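Local coordinates for protein TarM (PDB 4X7M) that belongs to the group 1 glycosyltransferase family of the GT-B clan, pairing two Rossmann-like domains, with a UDP molecule bound in the model, at residues M1-M6 / D33-I38; Q243-I248 / L488-S493; N310-F315 / M413-P418; D392-V397 / Q455-D460. The protein carries 1 engineered substitution. All coordinates share one frame; numbering follows the deposited sequence.

Contact 1: residues M1-M6 / D33-I38; sequences MKKIFM and DIPADI
I34 meets K2 and I4 where strands 3-7 and 36-40, the two parallel strands of a beta-alpha-beta unit with helix 18-31 between them, come together in a Rossmann-like sheet. Its CG2 branch points across the gap to I4 CD1 at 3.7 Å and also touches the K2 carbonyl oxygen. The P35 and K3 side chains cross at about a right angle, with P35 CB 3.9 Å from K3 CG, while P35 O takes the first strand bond, from I4 N at 2.6 Å. A36 follows on the opposite face from D37: its methyl sits beside I4 CB and 3.7 Å from M6 CE, which the bend at the end of the methionine chain (chi3 -76°) brings back over it. D37 then pairs twice through its backbone, D37 N to I4 O at 2.9 Å and D37 O from M6 N at 2.8 Å. Its carboxylate is held mainly by Y30 OH and the K65 amide at OD1; K3 NZ adds a weak, long salt bridge to D37 OD2 at 3.4 Å. At I38 the strands are still paired: M6 bonds onward with the V39 backbone, and the I38 CA-H points to M6 O, with CA and O 3.2 Å apart.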
loop_
_atom_site.group_PDB
_atom_site.type_symbol
_atom_site.label_atom_id
_atom_site.label_comp_id
_atom_site.label_asym_id
_atom_site.label_seq_id
_atom_site.Cartn_x
_atom_site.Cartn_y
_atom_site.Cartn_z
ATOM N N MET A 1 -28.228 -4.363 5.637
ATOM C CA MET A 1 -27.718 -5.335 6.605
ATOM C C MET A 1 -26.321 -5.891 6.224
ATOM O O MET A 1 -25.663 -6.517 7.058
ATOM C CB MET A 1 -28.755 -6.454 6.886
ATOM C CG MET A 1 -28.993 -7.409 5.708
ATOM S SD MET A 1 -30.449 -8.493 5.877
ATOM C CE MET A 1 -30.170 -9.612 4.478
ATOM N N LYS A 2 -25.862 -5.645 4.986
ATOM C CA LYS A 2 -24.550 -6.134 4.572
ATOM C C LYS A 2 -23.443 -5.191 5.037
ATOM O O LYS A 2 -23.626 -3.972 5.011
ATOM C CB LYS A 2 -24.476 -6.376 3.056
ATOM C CG LYS A 2 -25.558 -7.308 2.518
ATOM C CD LYS A 2 -25.652 -7.282 0.995
ATOM C CE LYS A 2 -26.988 -7.828 0.552
ATOM N NZ LYS A 2 -27.162 -7.722 -0.914
ATOM N N LYS A 3 -22.312 -5.756 5.496
ATOM C CA LYS A 3 -21.176 -4.961 5.967
ATOM C C LYS A 3 -19.825 -5.552 5.522
ATOM O O LYS A 3 -19.638 -6.768 5.592
ATOM C CB LYS A 3 -21.232 -4.758 7.489
ATOM C CG LYS A 3 -21.030 -3.303 7.878
ATOM C CD LYS A 3 -19.998 -3.112 8.996
ATOM C CE LYS A 3 -19.887 -1.655 9.404
ATOM N NZ LYS A 3 -18.978 -1.451 10.563
ATOM N N ILE A 4 -18.892 -4.693 5.068
ATOM C CA ILE A 4 -17.597 -5.138 4.568
ATOM C C ILE A 4 -16.390 -4.720 5.420
ATOM O O ILE A 4 -16.258 -3.565 5.855
ATOM C CB ILE A 4 -17.413 -4.871 3.037
ATOM C CG1 ILE A 4 -18.449 -5.635 2.212
ATOM C CG2 ILE A 4 -16.011 -5.231 2.552
ATOM C CD1 ILE A 4 -18.615 -5.169 0.827
ATOM N N PHE A 5 -15.494 -5.698 5.622
ATOM C CA PHE A 5 -14.258 -5.575 6.371
ATOM C C PHE A 5 -13.115 -5.892 5.401
ATOM O O PHE A 5 -12.999 -7.017 4.907
ATOM C CB PHE A 5 -14.283 -6.517 7.585
ATOM C CG PHE A 5 -15.361 -6.176 8.593
ATOM C CD1 PHE A 5 -16.636 -6.720 8.486
ATOM C CD2 PHE A 5 -15.107 -5.301 9.637
ATOM C CE1 PHE A 5 -17.637 -6.390 9.413
ATOM C CE2 PHE A 5 -16.106 -4.976 10.561
ATOM C CZ PHE A 5 -17.363 -5.524 10.443
ATOM N N MET A 6 -12.309 -4.867 5.087
ATOM C CA MET A 6 -11.208 -4.965 4.158
ATOM C C MET A 6 -9.868 -4.951 4.867
ATOM O O MET A 6 -9.494 -3.959 5.483
ATOM C CB MET A 6 -11.320 -3.898 3.072
ATOM C CG MET A 6 -12.635 -3.957 2.335
ATOM S SD MET A 6 -12.684 -2.975 0.840
ATOM C CE MET A 6 -12.841 -1.381 1.509
ATOM N N ASP A 33 -24.611 1.531 -0.675
ATOM C CA ASP A 33 -25.150 1.294 0.669
ATOM C C ASP A 33 -24.687 -0.000 1.365
ATOM O O ASP A 33 -25.465 -0.679 2.036
ATOM C CB ASP A 33 -26.683 1.532 0.736
ATOM C CG ASP A 33 -27.103 2.927 0.301
ATOM O OD1 ASP A 33 -26.945 3.879 1.111
ATOM O OD2 ASP A 33 -27.553 3.074 -0.858
ATOM N N ILE A 34 -23.403 -0.335 1.189
ATOM C CA ILE A 34 -22.753 -1.468 1.853
ATOM C C ILE A 34 -21.497 -0.909 2.514
ATOM O O ILE A 34 -20.484 -0.752 1.838
ATOM C CB ILE A 34 -22.426 -2.700 0.963
ATOM C CG1 ILE A 34 -23.611 -3.117 0.065
ATOM C CG2 ILE A 34 -21.950 -3.870 1.844
ATOM C CD1 ILE A 34 -23.179 -3.462 -1.378
ATOM N N PRO A 35 -21.538 -0.566 3.820
ATOM C CA PRO A 35 -20.331 -0.028 4.462
ATOM C C PRO A 35 -19.130 -0.941 4.244
ATOM O O PRO A 35 -19.241 -2.154 4.405
ATOM C CB PRO A 35 -20.728 0.070 5.947
ATOM C CG PRO A 35 -22.215 0.120 5.949
ATOM C CD PRO A 35 -22.666 -0.677 4.777
ATOM N N ALA A 36 -18.006 -0.361 3.816
ATOM C CA ALA A 36 -16.769 -1.092 3.555
ATOM C C ALA A 36 -15.606 -0.370 4.236
ATOM O O ALA A 36 -15.089 0.638 3.745
ATOM C CB ALA A 36 -16.541 -1.230 2.061
ATOM N N ASP A 37 -15.246 -0.858 5.421
ATOM C CA ASP A 37 -14.207 -0.252 6.238
ATOM C C ASP A 37 -12.928 -1.047 6.172
ATOM O O ASP A 37 -12.946 -2.195 5.723
ATOM C CB ASP A 37 -14.726 -0.099 7.680
ATOM C CG ASP A 37 -16.056 0.611 7.719
ATOM O OD1 ASP A 37 -16.117 1.772 7.270
ATOM O OD2 ASP A 37 -17.060 -0.035 8.083
ATOM N N ILE A 38 -11.815 -0.435 6.596
ATOM C CA ILE A 38 -10.503 -1.071 6.564
ATOM C C ILE A 38 -10.043 -1.550 7.950
ATOM O O ILE A 38 -10.178 -0.828 8.939
ATOM C CB ILE A 38 -9.478 -0.157 5.836
ATOM C CG1 ILE A 38 -9.896 0.034 4.354
ATOM C CG2 ILE A 38 -8.046 -0.719 5.926
ATOM C CD1 ILE A 38 -9.557 1.353 3.788
#

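Contact 2: residues Q243-I248 / L488-S493; sequences QKYGVI and LNLFNS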
loop_
_atom_site.group_PDB
_atom_site.type_symbol
_atom_site.label_atom_id
_atom_site.label_comp_id
_atom_site.label_asym_id
_atom_site.label_seq_id
_atom_site.Cartn_x
_atom_site.Cartn_y
_atom_site.Cartn_z
ATOM N N GLN A 243 -18.478 -14.317 5.258
ATOM C CA GLN A 243 -17.819 -14.479 3.967
ATOM C C GLN A 243 -16.312 -14.159 4.041
ATOM O O GLN A 243 -15.909 -13.228 4.747
ATOM C CB GLN A 243 -18.537 -13.632 2.904
ATOM C CG GLN A 243 -20.067 -13.783 2.937
ATOM C CD GLN A 243 -20.768 -13.513 1.625
ATOM O OE1 GLN A 243 -20.152 -13.276 0.574
ATOM N NE2 GLN A 243 -22.094 -13.562 1.655
ATOM N N LYS A 244 -15.486 -14.951 3.312
ATOM C CA LYS A 244 -14.027 -14.820 3.281
ATOM C C LYS A 244 -13.553 -14.775 1.839
ATOM O O LYS A 244 -13.760 -15.735 1.104
ATOM C CB LYS A 244 -13.354 -15.997 4.008
ATOM C CG LYS A 244 -13.426 -15.940 5.523
ATOM C CD LYS A 244 -12.668 -17.117 6.127
ATOM C CE LYS A 244 -12.876 -17.264 7.609
ATOM N NZ LYS A 244 -12.106 -18.417 8.146
ATOM N N TYR A 245 -12.934 -13.659 1.443
ATOM C CA TYR A 245 -12.411 -13.411 0.098
ATOM C C TYR A 245 -10.968 -12.920 0.108
ATOM O O TYR A 245 -10.589 -12.147 0.970
ATOM C CB TYR A 245 -13.269 -12.369 -0.632
ATOM C CG TYR A 245 -14.702 -12.802 -0.832
ATOM C CD1 TYR A 245 -15.047 -13.695 -1.843
ATOM C CD2 TYR A 245 -15.725 -12.272 -0.054
ATOM C CE1 TYR A 245 -16.367 -14.077 -2.050
ATOM C CE2 TYR A 245 -17.051 -12.642 -0.258
ATOM C CZ TYR A 245 -17.362 -13.569 -1.235
ATOM O OH TYR A 245 -18.656 -13.950 -1.450
ATOM N N GLY A 246 -10.201 -13.327 -0.893
ATOM C CA GLY A 246 -8.823 -12.898 -1.067
ATOM C C GLY A 246 -8.652 -12.166 -2.377
ATOM O O GLY A 246 -9.113 -12.663 -3.407
ATOM N N VAL A 247 -8.028 -10.965 -2.358
ATOM C CA VAL A 247 -7.774 -10.222 -3.606
ATOM C C VAL A 247 -6.292 -10.262 -3.893
ATOM O O VAL A 247 -5.481 -9.976 -3.024
ATOM C CB VAL A 247 -8.329 -8.775 -3.680
ATOM C CG1 VAL A 247 -8.183 -8.208 -5.097
ATOM C CG2 VAL A 247 -9.788 -8.733 -3.259
ATOM N N ILE A 248 -5.944 -10.680 -5.100
ATOM C CA ILE A 248 -4.571 -10.707 -5.563
ATOM C C ILE A 248 -4.500 -9.513 -6.495
ATOM O O ILE A 248 -5.344 -9.391 -7.387
ATOM C CB ILE A 248 -4.237 -12.094 -6.186
ATOM C CG1 ILE A 248 -4.249 -13.164 -5.048
ATOM C CG2 ILE A 248 -2.880 -12.068 -6.933
ATOM C CD1 ILE A 248 -4.093 -14.535 -5.466
ATOM N N LEU A 488 -21.414 -8.347 -5.804
ATOM C CA LEU A 488 -22.733 -8.647 -5.233
ATOM C C LEU A 488 -23.117 -10.082 -5.496
ATOM O O LEU A 488 -23.565 -10.764 -4.579
ATOM C CB LEU A 488 -23.815 -7.693 -5.795
ATOM C CG LEU A 488 -24.214 -6.444 -4.982
ATOM C CD1 LEU A 488 -25.246 -6.758 -3.922
ATOM C CD2 LEU A 488 -23.026 -5.702 -4.412
ATOM N N ASN A 489 -22.873 -10.556 -6.724
ATOM C CA ASN A 489 -23.164 -11.915 -7.191
ATOM C C ASN A 489 -22.497 -12.978 -6.329
ATOM O O ASN A 489 -23.038 -14.072 -6.163
ATOM C CB ASN A 489 -22.729 -12.076 -8.636
ATOM C CG ASN A 489 -23.531 -13.091 -9.400
ATOM O OD1 ASN A 489 -24.755 -12.984 -9.521
ATOM N ND2 ASN A 489 -22.846 -14.071 -9.969
ATOM N N LEU A 490 -21.337 -12.638 -5.769
ATOM C CA LEU A 490 -20.556 -13.493 -4.887
ATOM C C LEU A 490 -21.095 -13.401 -3.466
ATOM O O LEU A 490 -21.170 -14.424 -2.770
ATOM C CB LEU A 490 -19.076 -13.055 -4.919
ATOM C CG LEU A 490 -18.121 -13.826 -5.814
ATOM C CD1 LEU A 490 -18.613 -13.892 -7.233
ATOM C CD2 LEU A 490 -16.745 -13.182 -5.785
ATOM N N PHE A 491 -21.465 -12.172 -3.036
ATOM C CA PHE A 491 -22.013 -11.907 -1.697
ATOM C C PHE A 491 -23.380 -12.576 -1.527
ATOM O O PHE A 491 -23.706 -13.006 -0.424
ATOM C CB PHE A 491 -22.139 -10.395 -1.410
ATOM C CG PHE A 491 -20.912 -9.521 -1.558
ATOM C CD1 PHE A 491 -19.643 -10.026 -1.327
ATOM C CD2 PHE A 491 -21.036 -8.170 -1.866
ATOM C CE1 PHE A 491 -18.521 -9.201 -1.430
ATOM C CE2 PHE A 491 -19.913 -7.346 -1.955
ATOM C CZ PHE A 491 -18.670 -7.862 -1.720
ATOM N N ASN A 492 -24.155 -12.678 -2.630
ATOM C CA ASN A 492 -25.490 -13.280 -2.668
ATOM C C ASN A 492 -25.504 -14.770 -3.130
ATOM O O ASN A 492 -26.578 -15.354 -3.224
ATOM C CB ASN A 492 -26.452 -12.388 -3.491
ATOM C CG ASN A 492 -26.625 -10.972 -2.957
ATOM O OD1 ASN A 492 -26.581 -10.715 -1.758
ATOM N ND2 ASN A 492 -26.837 -10.016 -3.847
ATOM N N SER A 493 -24.318 -15.391 -3.351
ATOM C CA SER A 493 -24.182 -16.796 -3.764
ATOM C C SER A 493 -24.684 -17.787 -2.713
ATOM O O SER A 493 -25.022 -18.924 -3.063
ATOM C CB SER A 493 -22.734 -17.107 -4.128
ATOM O OG SER A 493 -22.523 -18.494 -4.340
#
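Q243 reaches from the start of strand 243-247 to the last turn of helix 480-491, where its NE2 donates to F491 O at 2.7 Å. The bond is nearly straight (170° at the hydrogen), enters on a carbonyl lone pair and stays in the plane of the Q243 amide. The other end of that amide is engaged as well: Y245 OH, two residues along on the same side of the strand, donates to Q243 OE1 at 2.6 Å. The same hydroxyl oxygen lies 2.9 Å from L490 O, close to a carbonyl of the last helical turn. Around the phenol, apolar groups touch the ring carbons that flank the hydroxyl-bearing one: L490 CD2 approaches Y245 CE1 at 3.9 Å, and F491 CD1 approaches Y245 CE2 at 3.8 Å. Y245 CE2 arrives at the edge of the F491 ring, near its plane, but the two rings are oblique, with planes 63° apart. Farther out, K219 O takes a second bond from Q243 NE2, which fixes the rotation of the amide. Backbone pairing with strand 221-225 holds Q243 and Y245 in place, I222 of that strand packs on both aromatic rings, and I280 of the neighbouring strand 278-281 backs Y245 and L490. A C-terminal helix returning to pack on the sheet of the N-terminal domain is a hallmark of the GT-B fold.

Contact 3: residues N310-F315 / M413-P418; sequences NAPKHF and MISKRP
R417 is a buried arginine whose guanidinium is gripped by backbone carbonyls: NH2 donates to H314 O across the contact at 3.0 Å and to E391 O, NE to L390 O, and NH1 weakly to K416 O. The bond to H314 is bent (135° at the hydrogen), with the oxygen tilted from the guanidinium plane. P312 comes in from the opposite direction and lays its CG over one face of the group, P312 CB lying 3.3 Å from R417 NH2. The same ring touches the helix end, with P312 CD 3.7 Å from S415 CB. F315 CD1 approaches R417 NH1 at 3.4 Å, the two planes being 45° apart. These residues join the loop that leads from the sheet of the N-terminal Rossmann-like domain into the first strand of the C-terminal one to the end of helix 407-414. That helix stops in a Schellman motif, R417 N bonding to A412 O and K416 N to M413 O, and K416 is its C-prime residue with positive phi. The K416 side chain sets out toward the loop. Its chain, bent at chi3 (-81°), passes between A311 and F315, with K416 CE 3.6 Å from A311 CB and K416 CD 3.8 Å from F315 CZ. K416 O meets the edge of the F315 ring in its plane, at CE1. Beyond the two segments, F315 rests on A464 and S468 of helix 460-477, and A311 on R471.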
loop_
_atom_site.group_PDB
_atom_site.type_symbol
_atom_site.label_atom_id
_atom_site.label_comp_id
_atom_site.label_asym_id
_atom_site.label_seq_id
_atom_site.Cartn_x
_atom_site.Cartn_y
_atom_site.Cartn_z
ATOM N N ASN A 310 -13.662 13.428 -16.276
ATOM C CA ASN A 310 -13.920 13.948 -17.621
ATOM C C ASN A 310 -12.596 14.097 -18.370
ATOM O O ASN A 310 -11.566 14.414 -17.768
ATOM C CB ASN A 310 -14.721 15.255 -17.625
ATOM C CG ASN A 310 -15.350 15.558 -18.985
ATOM O OD1 ASN A 310 -15.853 14.668 -19.696
ATOM N ND2 ASN A 310 -15.330 16.823 -19.387
ATOM N N ALA A 311 -12.632 13.812 -19.673
ATOM C CA ALA A 311 -11.475 13.866 -20.555
ATOM C C ALA A 311 -10.934 15.303 -20.759
ATOM O O ALA A 311 -11.723 16.257 -20.755
ATOM C CB ALA A 311 -11.841 13.261 -21.898
ATOM N N PRO A 312 -9.606 15.473 -20.996
ATOM C CA PRO A 312 -9.075 16.815 -21.292
ATOM C C PRO A 312 -9.783 17.433 -22.498
ATOM O O PRO A 312 -10.153 16.710 -23.438
ATOM C CB PRO A 312 -7.595 16.548 -21.601
ATOM C CG PRO A 312 -7.294 15.254 -20.949
ATOM C CD PRO A 312 -8.536 14.459 -21.050
ATOM N N LYS A 313 -10.020 18.760 -22.444
ATOM C CA LYS A 313 -10.704 19.503 -23.502
ATOM C C LYS A 313 -9.963 19.352 -24.834
ATOM O O LYS A 313 -10.576 19.076 -25.865
ATOM C CB LYS A 313 -10.841 20.986 -23.110
ATOM C CG LYS A 313 -11.807 21.781 -23.980
ATOM C CD LYS A 313 -11.847 23.231 -23.568
ATOM C CE LYS A 313 -13.065 23.938 -24.107
ATOM N NZ LYS A 313 -13.199 25.300 -23.524
ATOM N N HIS A 314 -8.639 19.485 -24.793
ATOM C CA HIS A 314 -7.820 19.410 -25.989
ATOM C C HIS A 314 -6.850 18.254 -25.988
ATOM O O HIS A 314 -6.286 17.895 -24.943
ATOM C CB HIS A 314 -7.064 20.731 -26.185
ATOM C CG HIS A 314 -7.963 21.929 -26.230
ATOM N ND1 HIS A 314 -8.598 22.311 -27.399
ATOM C CD2 HIS A 314 -8.323 22.776 -25.239
ATOM C CE1 HIS A 314 -9.312 23.374 -27.084
ATOM N NE2 HIS A 314 -9.178 23.689 -25.795
ATOM N N PHE A 315 -6.675 17.677 -27.184
ATOM C CA PHE A 315 -5.719 16.632 -27.474
ATOM C C PHE A 315 -4.354 17.319 -27.606
ATOM O O PHE A 315 -4.294 18.517 -27.894
ATOM C CB PHE A 315 -6.081 15.942 -28.801
ATOM C CG PHE A 315 -7.150 14.874 -28.730
ATOM C CD1 PHE A 315 -6.897 13.652 -28.110
ATOM C CD2 PHE A 315 -8.392 15.071 -29.323
ATOM C CE1 PHE A 315 -7.887 12.665 -28.043
ATOM C CE2 PHE A 315 -9.375 14.073 -29.275
ATOM C CZ PHE A 315 -9.112 12.875 -28.643
ATOM N N MET A 413 -5.904 6.172 -20.668
ATOM C CA MET A 413 -6.951 5.859 -21.627
ATOM C C MET A 413 -8.210 6.646 -21.341
ATOM O O MET A 413 -8.836 7.152 -22.278
ATOM C CB MET A 413 -7.178 4.343 -21.672
ATOM C CG MET A 413 -6.019 3.597 -22.347
ATOM S SD MET A 413 -6.070 1.779 -22.255
ATOM C CE MET A 413 -7.517 1.469 -23.268
ATOM N N ILE A 414 -8.555 6.798 -20.044
ATOM C CA ILE A 414 -9.707 7.594 -19.583
ATOM C C ILE A 414 -9.528 9.054 -20.040
ATOM O O ILE A 414 -10.483 9.673 -20.518
ATOM C CB ILE A 414 -9.904 7.482 -18.039
ATOM C CG1 ILE A 414 -10.275 6.028 -17.604
ATOM C CG2 ILE A 414 -10.921 8.504 -17.499
ATOM C CD1 ILE A 414 -9.909 5.681 -16.103
ATOM N N SER A 415 -8.282 9.565 -19.967
ATOM C CA SER A 415 -7.968 10.933 -20.364
ATOM C C SER A 415 -7.685 11.079 -21.883
ATOM O O SER A 415 -7.137 12.092 -22.325
ATOM C CB SER A 415 -6.912 11.543 -19.448
ATOM O OG SER A 415 -5.606 11.284 -19.912
ATOM N N LYS A 416 -8.155 10.084 -22.678
ATOM C CA LYS A 416 -8.046 10.007 -24.143
ATOM C C LYS A 416 -6.608 9.982 -24.680
ATOM O O LYS A 416 -6.357 10.507 -25.773
ATOM C CB LYS A 416 -8.914 11.077 -24.862
ATOM C CG LYS A 416 -10.419 10.958 -24.642
ATOM C CD LYS A 416 -11.216 11.700 -25.715
ATOM C CE LYS A 416 -11.346 13.199 -25.511
ATOM N NZ LYS A 416 -12.238 13.824 -26.533
ATOM N N ARG A 417 -5.680 9.338 -23.932
ATOM C CA ARG A 417 -4.256 9.203 -24.283
ATOM C C ARG A 417 -3.932 7.740 -24.574
ATOM O O ARG A 417 -3.891 6.928 -23.636
ATOM C CB ARG A 417 -3.335 9.767 -23.175
ATOM C CG ARG A 417 -3.683 11.178 -22.709
ATOM C CD ARG A 417 -3.604 12.151 -23.855
ATOM N NE ARG A 417 -3.961 13.519 -23.482
ATOM C CZ ARG A 417 -4.985 14.182 -24.001
ATOM N NH1 ARG A 417 -5.776 13.603 -24.893
ATOM N NH2 ARG A 417 -5.228 15.429 -23.634
ATOM N N PRO A 418 -3.758 7.368 -25.873
ATOM C CA PRO A 418 -3.500 5.951 -26.211
ATOM C C PRO A 418 -2.247 5.367 -25.584
ATOM O O PRO A 418 -1.273 6.086 -25.348
ATOM C CB PRO A 418 -3.382 5.961 -27.738
ATOM C CG PRO A 418 -3.029 7.397 -28.096
ATOM C CD PRO A 418 -3.782 8.218 -27.086
#

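Contact 4: residues D392-V397 / Q455-D460; sequences DFKLVV and QLVNND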
loop_
_atom_site.group_PDB
_atom_site.type_symbol
_atom_site.label_atom_id
_atom_site.label_comp_id
_atom_site.label_asym_id
_atom_site.label_seq_id
_atom_site.Cartn_x
_atom_site.Cartn_y
_atom_site.Cartn_z
ATOM N N ASP A 392 -1.190 17.052 -21.164
ATOM C CA ASP A 392 0.026 17.439 -21.878
ATOM C C ASP A 392 0.748 16.338 -22.694
ATOM O O ASP A 392 1.770 16.634 -23.321
ATOM C CB ASP A 392 0.980 18.159 -20.901
ATOM C CG ASP A 392 0.326 19.310 -20.139
ATOM O OD1 ASP A 392 -0.422 20.109 -20.779
ATOM O OD2 ASP A 392 0.554 19.413 -18.902
ATOM N N PHE A 393 0.202 15.101 -22.737
ATOM C CA PHE A 393 0.818 14.001 -23.479
ATOM C C PHE A 393 0.062 13.684 -24.780
ATOM O O PHE A 393 -1.162 13.803 -24.818
ATOM C CB PHE A 393 0.894 12.719 -22.611
ATOM C CG PHE A 393 1.579 12.770 -21.264
ATOM C CD1 PHE A 393 2.580 13.708 -21.001
ATOM C CD2 PHE A 393 1.268 11.845 -20.275
ATOM C CE1 PHE A 393 3.219 13.745 -19.766
ATOM C CE2 PHE A 393 1.926 11.864 -19.049
ATOM C CZ PHE A 393 2.898 12.814 -18.801
ATOM N N LYS A 394 0.781 13.274 -25.832
ATOM C CA LYS A 394 0.164 12.863 -27.100
ATOM C C LYS A 394 -0.247 11.371 -26.954
ATOM O O LYS A 394 -1.318 10.959 -27.421
ATOM C CB LYS A 394 1.121 13.071 -28.300
ATOM C CG LYS A 394 0.427 12.892 -29.643
ATOM C CD LYS A 394 1.243 13.420 -30.797
ATOM C CE LYS A 394 0.407 13.532 -32.049
ATOM N NZ LYS A 394 1.171 14.138 -33.167
ATOM N N LEU A 395 0.626 10.583 -26.304
ATOM C CA LEU A 395 0.439 9.175 -25.999
ATOM C C LEU A 395 1.177 8.825 -24.711
ATOM O O LEU A 395 1.999 9.599 -24.234
ATOM C CB LEU A 395 0.864 8.242 -27.162
ATOM C CG LEU A 395 2.339 8.244 -27.573
ATOM C CD1 LEU A 395 3.025 6.968 -27.148
ATOM C CD2 LEU A 395 2.477 8.390 -29.043
ATOM N N VAL A 396 0.869 7.648 -24.167
ATOM C CA VAL A 396 1.458 7.088 -22.963
ATOM C C VAL A 396 2.107 5.761 -23.308
ATOM O O VAL A 396 1.706 5.078 -24.243
ATOM C CB VAL A 396 0.427 7.064 -21.788
ATOM C CG1 VAL A 396 0.808 6.096 -20.664
ATOM C CG2 VAL A 396 0.222 8.469 -21.233
ATOM N N VAL A 397 3.175 5.455 -22.616
ATOM C CA VAL A 397 3.970 4.261 -22.832
ATOM C C VAL A 397 4.132 3.416 -21.539
ATOM O O VAL A 397 4.106 3.960 -20.430
ATOM C CB VAL A 397 5.315 4.671 -23.466
ATOM C CG1 VAL A 397 6.153 5.502 -22.498
ATOM C CG2 VAL A 397 6.095 3.464 -23.959
ATOM N N GLN A 455 4.989 6.003 -35.250
ATOM C CA GLN A 455 3.761 6.004 -36.066
ATOM C C GLN A 455 2.679 6.878 -35.428
ATOM O O GLN A 455 2.136 7.764 -36.078
ATOM C CB GLN A 455 3.214 4.573 -36.262
ATOM C CG GLN A 455 3.980 3.698 -37.258
ATOM C CD GLN A 455 3.422 2.279 -37.348
ATOM O OE1 GLN A 455 2.199 2.050 -37.305
ATOM N NE2 GLN A 455 4.310 1.290 -37.520
ATOM N N LEU A 456 2.395 6.636 -34.145
ATOM C CA LEU A 456 1.362 7.321 -33.375
ATOM C C LEU A 456 1.713 8.778 -33.006
ATOM O O LEU A 456 0.826 9.643 -33.037
ATOM C CB LEU A 456 1.040 6.465 -32.153
ATOM C CG LEU A 456 -0.327 6.622 -31.477
ATOM C CD1 LEU A 456 -1.478 6.303 -32.433
ATOM C CD2 LEU A 456 -0.408 5.699 -30.265
ATOM N N VAL A 457 3.001 9.046 -32.690
ATOM C CA VAL A 457 3.483 10.380 -32.333
ATOM C C VAL A 457 3.500 11.357 -33.501
ATOM O O VAL A 457 3.389 12.560 -33.280
ATOM C CB VAL A 457 4.796 10.362 -31.498
ATOM C CG1 VAL A 457 6.052 10.397 -32.371
ATOM C CG2 VAL A 457 4.806 11.482 -30.473
ATOM N N ASN A 458 3.647 10.847 -34.736
ATOM C CA ASN A 458 3.689 11.652 -35.963
ATOM C C ASN A 458 2.377 11.604 -36.766
ATOM O O ASN A 458 2.368 11.930 -37.950
ATOM C CB ASN A 458 4.874 11.232 -36.838
ATOM C CG ASN A 458 6.163 11.916 -36.489
ATOM O OD1 ASN A 458 6.414 13.058 -36.894
ATOM N ND2 ASN A 458 7.023 11.215 -35.766
ATOM N N ASN A 459 1.277 11.207 -36.124
ATOM C CA ASN A 459 -0.040 11.113 -36.738
ATOM C C ASN A 459 -1.079 11.650 -35.757
ATOM O O ASN A 459 -1.593 10.906 -34.912
ATOM C CB ASN A 459 -0.338 9.663 -37.157
ATOM C CG ASN A 459 -1.442 9.456 -38.181
ATOM O OD1 ASN A 459 -1.452 8.455 -38.902
ATOM N ND2 ASN A 459 -2.425 10.342 -38.242
ATOM N N ASP A 460 -1.378 12.954 -35.876
ATOM C CA ASP A 460 -2.350 13.681 -35.060
ATOM C C ASP A 460 -3.770 13.089 -35.195
ATOM O O ASP A 460 -4.573 13.221 -34.272
ATOM C CB ASP A 460 -2.347 15.173 -35.422
ATOM C CG ASP A 460 -0.963 15.800 -35.459
ATOM O OD1 ASP A 460 -0.445 16.157 -34.385
ATOM O OD2 ASP A 460 -0.406 15.944 -36.568
#
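K394 NZ is gripped by three oxygens: V457 O at 2.7 Å, D460 OD1 at 2.9 Å and, from the chain before strand 320-324, T317 O. The lysine gets there by full extension, its CG anti to the backbone N (chi1 -170°) and the rest of the chain straight, so the ammonium is carried from just before strand 395-398 to the junction of helices 446-457 and 460-477. Neither of its bonds across the contact lies flat in its acceptor group: NZ stands 50° out of the carbonyl plane of V457 and meets D460 OD1 from above the carboxylate plane. The site should suit a positive charge, since V457 O belongs to the C-terminal end of a helix and D460 brings a carboxylate. D460 OD1 is steadied further by T317 OG1, its strongest partner.

Next to this polar group, L395 supplies the apolar part of the contact. One methyl does the touching: L395 CD2 lies 3.9 Å from both L456 CB and V457 CB, and it also touches V457 N. The lysine shares in this packing through K394 CD, 4.1 Å from V457 CG2. L456 also rests on P418, L462 and F466, and V457 on V350. The entry to a central strand of a parallel sheet is thus packed against the end of a covering helix, as is usual in the alpha/beta/alpha layers of a Rossmann-like domain, here the C-terminal one of a GT-B protein.

Overall arrangement
The four contacts fall into two pairs, one in each Rossmann-like domain of the GT-B fold. Contacts 1 and 2, with centres 12 Å apart, share the seven-stranded N-terminal sheet and touch through helix 480-491, where I4 packs on F491 and I34 on L488. Contacts 3 and 4, also 12 Å apart, share the C-terminal domain, where P418 O bonds to V396 N as neighbouring strands begin to pair. Between the pairs the centres lie about 33 to 42 Å apart. Along the chain contact 1 closes first; contacts 3 and 4 interleave within the span that contact 2 bridges, so the chain's last helix, reached after the C-terminal domain, returns to the N-terminal sheet.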